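Local structure of deoxyribose-phosphate aldolase (Toxoplasma gondii, 4EIV) at residues V60-R63 and F69-Q72; L104-A109 and S142-V147; F197-I202 and I232-E237. The protein belongs to the deoxyribose-phosphate aldolase family, whose members are enzymes built as closed eight-stranded beta/alpha (TIM) barrels. All blocks are in the same frame, centred on the assembly; numbering follows the deposited sequence.

Contact 1: V60-R63 and F69-Q72; sequences VSVR and FIRQ
V60 meets I70 through single methyl groups: V60 CG1 lies 3.9 Å from I70 CD1, the two side chains reaching toward each other tip to tip. The branch that does this on V60 is the one tucked between its own backbone N and carbonyl carbon (chi1 59°). The next residue, S61, turns away from the helix, and its OG hydrogen-bonds E118 of strand 116-120, two places along the barrel wall. That alternation is what a TIM barrel demands: strand 59-62 sends every second side chain outward to the helix layer and the others inward. Here the strand and helix 67-74 form the first half of a beta-alpha-beta crossover that continues into strand 85-90. V62 is again directed at the helix, and its CG1 comes within 4.0 Å of I70 CD1, also end to end. One isoleucine methyl therefore serves both valines. I70 gets it there by extending its longer branch, with CD1 anti to CA (chi2 167°). Around this small apolar meeting, C48 of helix 41-52 touches both V60 and I70, while V86 of strand 85-90 lies against V62 and I70.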
loop_
_atom_site.group_PDB
_atom_site.type_symbol
_atom_site.label_atom_id
_atom_site.label_comp_id
_atom_site.label_asym_id
_atom_site.label_seq_id
_atom_site.Cartn_x
_atom_site.Cartn_y
_atom_site.Cartn_z
ATOM N N VAL A 60 3.710 -0.824 -19.561
ATOM C CA VAL A 60 4.747 -1.341 -20.432
ATOM C C VAL A 60 5.543 -0.154 -20.950
ATOM O O VAL A 60 4.968 0.901 -21.247
ATOM C CB VAL A 60 4.151 -2.176 -21.610
ATOM C CG1 VAL A 60 3.191 -1.340 -22.471
ATOM C CG2 VAL A 60 5.255 -2.822 -22.443
ATOM N N SER A 61 6.860 -0.332 -21.020
ATOM C CA SER A 61 7.774 0.645 -21.573
ATOM C C SER A 61 8.187 0.224 -22.970
ATOM O O SER A 61 8.755 -0.847 -23.153
ATOM C CB SER A 61 9.038 0.804 -20.721
ATOM O OG SER A 61 8.742 1.284 -19.416
ATOM N N VAL A 62 7.911 1.075 -23.946
ATOM C CA VAL A 62 8.318 0.819 -25.327
ATOM C C VAL A 62 8.900 2.070 -25.949
ATOM O O VAL A 62 8.710 3.169 -25.444
ATOM C CB VAL A 62 7.110 0.369 -26.218
ATOM C CG1 VAL A 62 6.603 -1.012 -25.796
ATOM C CG2 VAL A 62 6.010 1.407 -26.169
ATOM N N ARG A 63 9.578 1.907 -27.083
ATOM C CA ARG A 63 10.003 3.068 -27.865
ATOM C C ARG A 63 8.743 3.686 -28.502
ATOM O O ARG A 63 7.712 3.001 -28.665
ATOM C CB ARG A 63 10.976 2.691 -28.984
ATOM C CG ARG A 63 12.202 1.959 -28.561
ATOM C CD ARG A 63 13.113 2.726 -27.589
ATOM N NE ARG A 63 14.320 1.929 -27.570
ATOM C CZ ARG A 63 15.319 2.031 -28.459
ATOM N NH1 ARG A 63 15.372 3.049 -29.308
ATOM N NH2 ARG A 63 16.296 1.144 -28.447
ATOM N N PHE A 69 0.732 1.048 -32.106
ATOM C CA PHE A 69 0.449 -0.377 -32.239
ATOM C C PHE A 69 -0.340 -0.891 -31.047
ATOM O O PHE A 69 -1.388 -1.518 -31.211
ATOM C CB PHE A 69 1.724 -1.207 -32.397
ATOM C CG PHE A 69 1.486 -2.686 -32.276
ATOM C CD1 PHE A 69 0.776 -3.375 -33.258
ATOM C CD2 PHE A 69 1.936 -3.389 -31.166
ATOM C CE1 PHE A 69 0.550 -4.735 -33.137
ATOM C CE2 PHE A 69 1.716 -4.742 -31.044
ATOM C CZ PHE A 69 1.022 -5.419 -32.025
ATOM N N ILE A 70 0.144 -0.598 -29.850
ATOM C CA ILE A 70 -0.538 -1.053 -28.642
ATOM C C ILE A 70 -1.935 -0.428 -28.476
ATOM O O ILE A 70 -2.927 -1.137 -28.222
ATOM C CB ILE A 70 0.302 -0.740 -27.382
ATOM C CG1 ILE A 70 1.586 -1.569 -27.387
ATOM C CG2 ILE A 70 -0.542 -1.026 -26.126
ATOM C CD1 ILE A 70 2.621 -1.097 -26.358
ATOM N N ARG A 71 -2.010 0.891 -28.653
ATOM C CA ARG A 71 -3.228 1.656 -28.410
ATOM C C ARG A 71 -4.334 1.591 -29.461
ATOM O O ARG A 71 -5.510 1.788 -29.134
ATOM C CB ARG A 71 -2.878 3.117 -28.127
ATOM C CG ARG A 71 -2.313 3.322 -26.729
ATOM C CD ARG A 71 -3.444 3.195 -25.712
ATOM N NE ARG A 71 -3.034 3.358 -24.322
ATOM C CZ ARG A 71 -2.957 2.392 -23.398
ATOM N NH1 ARG A 71 -3.264 1.119 -23.657
ATOM N NH2 ARG A 71 -2.585 2.721 -22.172
ATOM N N GLN A 72 -3.979 1.414 -30.728
ATOM C CA GLN A 72 -4.986 1.387 -31.797
ATOM C C GLN A 72 -5.234 0.036 -32.426
ATOM O O GLN A 72 -6.331 -0.216 -32.924
ATOM C CB GLN A 72 -4.595 2.324 -32.936
ATOM C CG GLN A 72 -5.006 3.762 -32.772
ATOM C CD GLN A 72 -4.989 4.485 -34.104
ATOM O OE1 GLN A 72 -4.225 4.128 -35.009
ATOM N NE2 GLN A 72 -5.831 5.504 -34.239
#

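Contact 2: L104-A109 and S142-V147; sequences LEAVGA and SEVKKV
V107 and V147 cross at about a right angle where the two helices draw together, and the methyl V107 CG2 presses on the branch point of its partner, 3.8 Å from V147 CB. The same methyl is also 3.9 Å from V147 CG1, so it rests over the fork of that valine and does not meet one tip alone. V147 turns its other branch, CG2, toward A106, where it sits 4.0 Å from A106 CB. This second branch lies between the backbone N and carbonyl carbon of V147 (chi1 of CG1 -57°), so that CG2 faces A106 while still lying alongside V107 CG2. A106, short and buried, also faces V144, although V144 CG1 stays 4.3 Å from A106 CB and the touch is lighter. Helices 99-111 and 130-148 are neighbouring helices of the outer layer of the TIM barrel, running nearly parallel at a crossing angle of -20° with axes 9.3 Å apart at this point. Toward the barrel, V144 continues onto L153 of strand 152-156, so the A106-V144 side is buried even though its touch is the wider one. On the solvent side the balance is reversed: V107 and V147 meet more closely, yet V107 is exposed and V147 only partly covered. Polar chains take over on the solvent side of helix 130-148. There K146 NZ makes a salt bridge of 2.8 Å to E143 OE1, reaching the syn side of the carboxylate but 24° out of its plane. The side chain of E143 also touches P99 and S103, nearer the start of the first helix.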
loop_
_atom_site.group_PDB
_atom_site.type_symbol
_atom_site.label_atom_id
_atom_site.label_comp_id
_atom_site.label_asym_id
_atom_site.label_seq_id
_atom_site.Cartn_x
_atom_site.Cartn_y
_atom_site.Cartn_z
ATOM N N LEU A 104 10.251 16.351 -29.647
ATOM C CA LEU A 104 9.487 15.862 -30.803
ATOM C C LEU A 104 9.082 14.381 -30.644
ATOM O O LEU A 104 7.964 13.999 -31.008
ATOM C CB LEU A 104 10.235 16.151 -32.125
ATOM C CG LEU A 104 10.281 17.632 -32.570
ATOM C CD1 LEU A 104 11.194 17.823 -33.772
ATOM C CD2 LEU A 104 8.897 18.229 -32.878
ATOM N N GLU A 105 9.967 13.550 -30.090
ATOM C CA GLU A 105 9.622 12.152 -29.793
ATOM C C GLU A 105 8.460 12.091 -28.798
ATOM O O GLU A 105 7.522 11.313 -28.960
ATOM C CB GLU A 105 10.770 11.383 -29.156
ATOM C CG GLU A 105 12.013 11.240 -29.949
ATOM C CD GLU A 105 12.942 10.320 -29.224
ATOM O OE1 GLU A 105 12.694 9.101 -29.254
ATOM O OE2 GLU A 105 13.901 10.802 -28.594
ATOM N N ALA A 106 8.557 12.888 -27.735
ATOM C CA ALA A 106 7.534 12.910 -26.686
ATOM C C ALA A 106 6.187 13.373 -27.222
ATOM O O ALA A 106 5.165 12.771 -26.922
ATOM C CB ALA A 106 7.996 13.784 -25.518
ATOM N N VAL A 107 6.185 14.443 -28.005
ATOM C CA VAL A 107 4.946 14.949 -28.581
ATOM C C VAL A 107 4.239 13.863 -29.394
ATOM O O VAL A 107 3.023 13.643 -29.254
ATOM C CB VAL A 107 5.200 16.177 -29.490
ATOM C CG1 VAL A 107 3.932 16.565 -30.258
ATOM C CG2 VAL A 107 5.695 17.373 -28.686
ATOM N N GLY A 108 4.997 13.174 -30.236
ATOM C CA GLY A 108 4.418 12.126 -31.084
ATOM C C GLY A 108 3.918 10.930 -30.285
ATOM O O GLY A 108 2.870 10.352 -30.592
ATOM N N ALA A 109 4.658 10.558 -29.247
ATOM C CA ALA A 109 4.269 9.438 -28.414
ATOM C C ALA A 109 2.959 9.733 -27.700
ATOM O O ALA A 109 2.067 8.872 -27.628
ATOM C CB ALA A 109 5.358 9.137 -27.401
ATOM N N SER A 142 13.408 20.168 -18.542
ATOM C CA SER A 142 12.411 21.246 -18.524
ATOM C C SER A 142 11.677 21.428 -19.862
ATOM O O SER A 142 10.486 21.754 -19.879
ATOM C CB SER A 142 13.022 22.573 -18.049
ATOM O OG SER A 142 14.042 23.047 -18.911
ATOM N N GLU A 143 12.392 21.262 -20.972
ATOM C CA GLU A 143 11.789 21.323 -22.292
ATOM C C GLU A 143 10.833 20.173 -22.555
ATOM O O GLU A 143 9.750 20.373 -23.095
ATOM C CB GLU A 143 12.873 21.425 -23.365
ATOM C CG GLU A 143 13.527 22.811 -23.369
ATOM C CD GLU A 143 12.564 23.902 -23.746
ATOM O OE1 GLU A 143 12.492 24.915 -23.008
ATOM O OE2 GLU A 143 11.839 23.718 -24.755
ATOM N N VAL A 144 11.232 18.965 -22.160
ATOM C CA VAL A 144 10.350 17.814 -22.327
ATOM C C VAL A 144 9.123 17.957 -21.420
ATOM O O VAL A 144 7.987 17.641 -21.827
ATOM C CB VAL A 144 11.114 16.483 -22.092
ATOM C CG1 VAL A 144 10.149 15.276 -22.085
ATOM C CG2 VAL A 144 12.175 16.298 -23.177
ATOM N N LYS A 145 9.329 18.409 -20.187
ATOM C CA LYS A 145 8.176 18.590 -19.264
ATOM C C LYS A 145 7.125 19.545 -19.819
ATOM O O LYS A 145 5.945 19.354 -19.574
ATOM C CB LYS A 145 8.630 19.051 -17.872
ATOM C CG LYS A 145 7.530 19.109 -16.791
ATOM C CD LYS A 145 6.691 17.834 -16.617
ATOM C CE LYS A 145 5.535 18.018 -15.604
ATOM N NZ LYS A 145 4.628 16.799 -15.461
ATOM N N LYS A 146 7.552 20.553 -20.573
ATOM C CA LYS A 146 6.613 21.500 -21.184
ATOM C C LYS A 146 5.625 20.808 -22.116
ATOM O O LYS A 146 4.457 21.198 -22.178
ATOM C CB LYS A 146 7.360 22.577 -21.981
ATOM C CG LYS A 146 8.063 23.639 -21.148
ATOM C CD LYS A 146 8.747 24.662 -22.058
ATOM C CE LYS A 146 9.550 25.683 -21.266
ATOM N NZ LYS A 146 10.340 26.576 -22.174
ATOM N N VAL A 147 6.095 19.805 -22.855
ATOM C CA VAL A 147 5.227 19.102 -23.797
ATOM C C VAL A 147 4.439 17.971 -23.165
ATOM O O VAL A 147 3.379 17.610 -23.660
ATOM C CB VAL A 147 5.994 18.616 -25.078
ATOM C CG1 VAL A 147 6.666 19.823 -25.787
ATOM C CG2 VAL A 147 6.992 17.556 -24.779
#

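Contact 3: F197-I202 and I232-E237; sequences FTVHLI and IGIKIE
I202 and I234 make the closest approach between F197-I202 and I232-E237, pieces of helix 196-210 and strand 233-237 that adjoin in the TIM barrel and run almost antiparallel (171°). The helix covers the outer face of the barrel wall, and the fit is one of interleaved bumps. In one of the two conformers modelled for I234, its long branch stretches straight out from the strand, CG1 anti to the backbone N and CD1 anti to CA (chi2 176°), so that CD1 becomes a knob. It enters the hollow between V199 and I202, which lie one turn apart on the same helix face. The fit in that hollow is uneven: in this conformer I234 CD1 is 3.6 Å from I202 CG2 but 4.3 Å from V199 CG1. V199 in turn fills the dip between I234 and I236: both its methyls lie against I236, and CG1 alone also touches I234. I236 does not aim its first bond at the helix, yet its extended CG1 branch brings CD1 across to the valine at about a right angle. Other parts of the barrel flank the patch: F249 and Q252 of helix 243-257 touch V199, M253 touches I234, and L183 of strand 182-184 lies against I202. At the I236 end, one methyl straddles a fork, I236 CD1 standing 3.9 Å from V199 CG2 and 4.0 Å from V199 CG1.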
loop_
_atom_site.group_PDB
_atom_site.type_symbol
_atom_site.label_atom_id
_atom_site.label_comp_id
_atom_site.label_asym_id
_atom_site.label_seq_id
_atom_site.Cartn_x
_atom_site.Cartn_y
_atom_site.Cartn_z
ATOM N N PHE A 197 23.229 0.834 -3.461
ATOM C CA PHE A 197 24.001 2.078 -3.436
ATOM C C PHE A 197 23.311 3.183 -4.201
ATOM O O PHE A 197 23.121 4.263 -3.662
ATOM C CB PHE A 197 25.418 1.800 -3.996
ATOM C CG PHE A 197 26.268 3.024 -4.175
ATOM C CD1 PHE A 197 26.844 3.649 -3.098
ATOM C CD2 PHE A 197 26.484 3.541 -5.436
ATOM C CE1 PHE A 197 27.637 4.785 -3.269
ATOM C CE2 PHE A 197 27.283 4.660 -5.618
ATOM C CZ PHE A 197 27.841 5.283 -4.534
ATOM N N THR A 198 22.920 2.922 -5.446
ATOM C CA THR A 198 22.284 3.998 -6.214
ATOM C C THR A 198 20.909 4.356 -5.684
ATOM O O THR A 198 20.509 5.525 -5.730
ATOM C CB THR A 198 22.246 3.707 -7.732
ATOM O OG1 THR A 198 21.404 2.589 -8.049
ATOM C CG2 THR A 198 23.631 3.496 -8.275
ATOM N N VAL A 199 20.144 3.376 -5.216
ATOM C CA VAL A 199 18.828 3.695 -4.654
ATOM C C VAL A 199 18.989 4.574 -3.398
ATOM O O VAL A 199 18.182 5.473 -3.157
ATOM C CB VAL A 199 18.004 2.406 -4.374
ATOM C CG1 VAL A 199 16.745 2.708 -3.525
ATOM C CG2 VAL A 199 17.636 1.733 -5.681
ATOM N N HIS A 200 20.002 4.299 -2.586
ATOM C CA HIS A 200 20.260 5.119 -1.406
ATOM C C HIS A 200 20.567 6.582 -1.782
ATOM O O HIS A 200 19.985 7.518 -1.226
ATOM C CB HIS A 200 21.405 4.478 -0.594
ATOM C CG HIS A 200 21.783 5.244 0.630
ATOM N ND1 HIS A 200 23.024 5.811 0.802
ATOM C CD2 HIS A 200 21.060 5.579 1.722
ATOM C CE1 HIS A 200 23.064 6.424 1.969
ATOM N NE2 HIS A 200 21.886 6.299 2.549
ATOM N N LEU A 201 21.430 6.779 -2.779
ATOM C CA LEU A 201 21.761 8.124 -3.224
ATOM C C LEU A 201 20.580 8.881 -3.788
ATOM O O LEU A 201 20.393 10.064 -3.515
ATOM C CB LEU A 201 22.914 8.093 -4.238
ATOM C CG LEU A 201 24.275 7.669 -3.709
ATOM C CD1 LEU A 201 25.296 7.849 -4.820
ATOM C CD2 LEU A 201 24.658 8.489 -2.478
ATOM N N ILE A 202 19.791 8.190 -4.608
ATOM C CA ILE A 202 18.615 8.800 -5.180
ATOM C C ILE A 202 17.611 9.187 -4.080
ATOM O O ILE A 202 17.002 10.260 -4.124
ATOM C CB ILE A 202 18.000 7.875 -6.253
ATOM C CG1 ILE A 202 18.954 7.825 -7.450
ATOM C CG2 ILE A 202 16.631 8.397 -6.698
ATOM C CD1 ILE A 202 18.632 6.753 -8.485
ATOM N N ILE A 232 6.921 13.471 -6.031
ATOM C CA ILE A 232 7.973 12.915 -6.897
ATOM C C ILE A 232 8.237 11.457 -6.531
ATOM O O ILE A 232 8.412 11.104 -5.368
ATOM C CB ILE A 232 9.270 13.746 -6.867
ATOM C CG1 ILE A 232 8.963 15.204 -7.261
ATOM C CG2 ILE A 232 10.305 13.150 -7.828
ATOM C CD1 ILE A 232 10.058 16.195 -6.967
ATOM N N GLY A 233 8.231 10.605 -7.536
ATOM C CA GLY A 233 8.431 9.209 -7.306
ATOM C C GLY A 233 9.799 8.685 -7.634
ATOM O O GLY A 233 10.646 9.368 -8.228
ATOM N N ILE A 234 10.049 7.454 -7.198
ATOM C CA ILE A 234 11.273 6.735 -7.558
ATOM C C ILE A 234 10.888 5.438 -8.257
ATOM O O ILE A 234 9.986 4.721 -7.821
ATOM C CB ILE A 234 12.196 6.421 -6.356
ATOM C CG1 ILE A 234 13.531 5.854 -6.838
ATOM C CG2 ILE A 234 11.564 5.413 -5.441
ATOM C CD1 ILE A 234 14.512 5.618 -5.724
ATOM N N LYS A 235 11.563 5.185 -9.372
ATOM C CA LYS A 235 11.432 3.941 -10.131
ATOM C C LYS A 235 12.754 3.189 -10.076
ATOM O O LYS A 235 13.793 3.717 -10.515
ATOM C CB LYS A 235 11.028 4.190 -11.585
ATOM C CG LYS A 235 11.018 2.955 -12.450
ATOM C CD LYS A 235 10.351 3.136 -13.781
ATOM C CE LYS A 235 10.518 1.918 -14.666
ATOM N NZ LYS A 235 9.772 2.053 -15.956
ATOM N N ILE A 236 12.715 1.981 -9.522
ATOM C CA ILE A 236 13.867 1.112 -9.385
ATOM C C ILE A 236 13.821 0.147 -10.561
ATOM O O ILE A 236 12.913 -0.684 -10.665
ATOM C CB ILE A 236 13.852 0.382 -8.039
ATOM C CG1 ILE A 236 13.844 1.383 -6.873
ATOM C CG2 ILE A 236 15.043 -0.529 -7.911
ATOM C CD1 ILE A 236 13.827 0.784 -5.482
ATOM N N GLU A 237 14.740 0.354 -11.502
ATOM C CA GLU A 237 14.848 -0.479 -12.712
ATOM C C GLU A 237 15.896 -1.548 -12.430
ATOM O O GLU A 237 17.052 -1.228 -12.141
ATOM C CB GLU A 237 15.183 0.383 -13.929
ATOM C CG GLU A 237 15.134 -0.335 -15.284
ATOM C CD GLU A 237 16.320 -1.230 -15.549
ATOM O OE1 GLU A 237 16.067 -2.365 -15.984
ATOM O OE2 GLU A 237 17.482 -0.793 -15.323
#

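Overall arrangement
The three contacts follow one another along the chain and are spread around a single barrel. Contacts 1 and 3 each join an outer helix to a wall strand, on opposite sides of the chain's centre, with their own centres about 25 Å apart. They nevertheless meet through the interior, where S61 OG packs 3.7 Å from K235 NZ. E118, the partner of S61, joins them too, since its OE1 forms a salt bridge with K235. Contact 2, purely helix to helix, belongs to the outer layer: its centre is about 17 Å from that of contact 1 and about 23 Å from that of contact 3, with nearest atoms about 7 and 9 Å away.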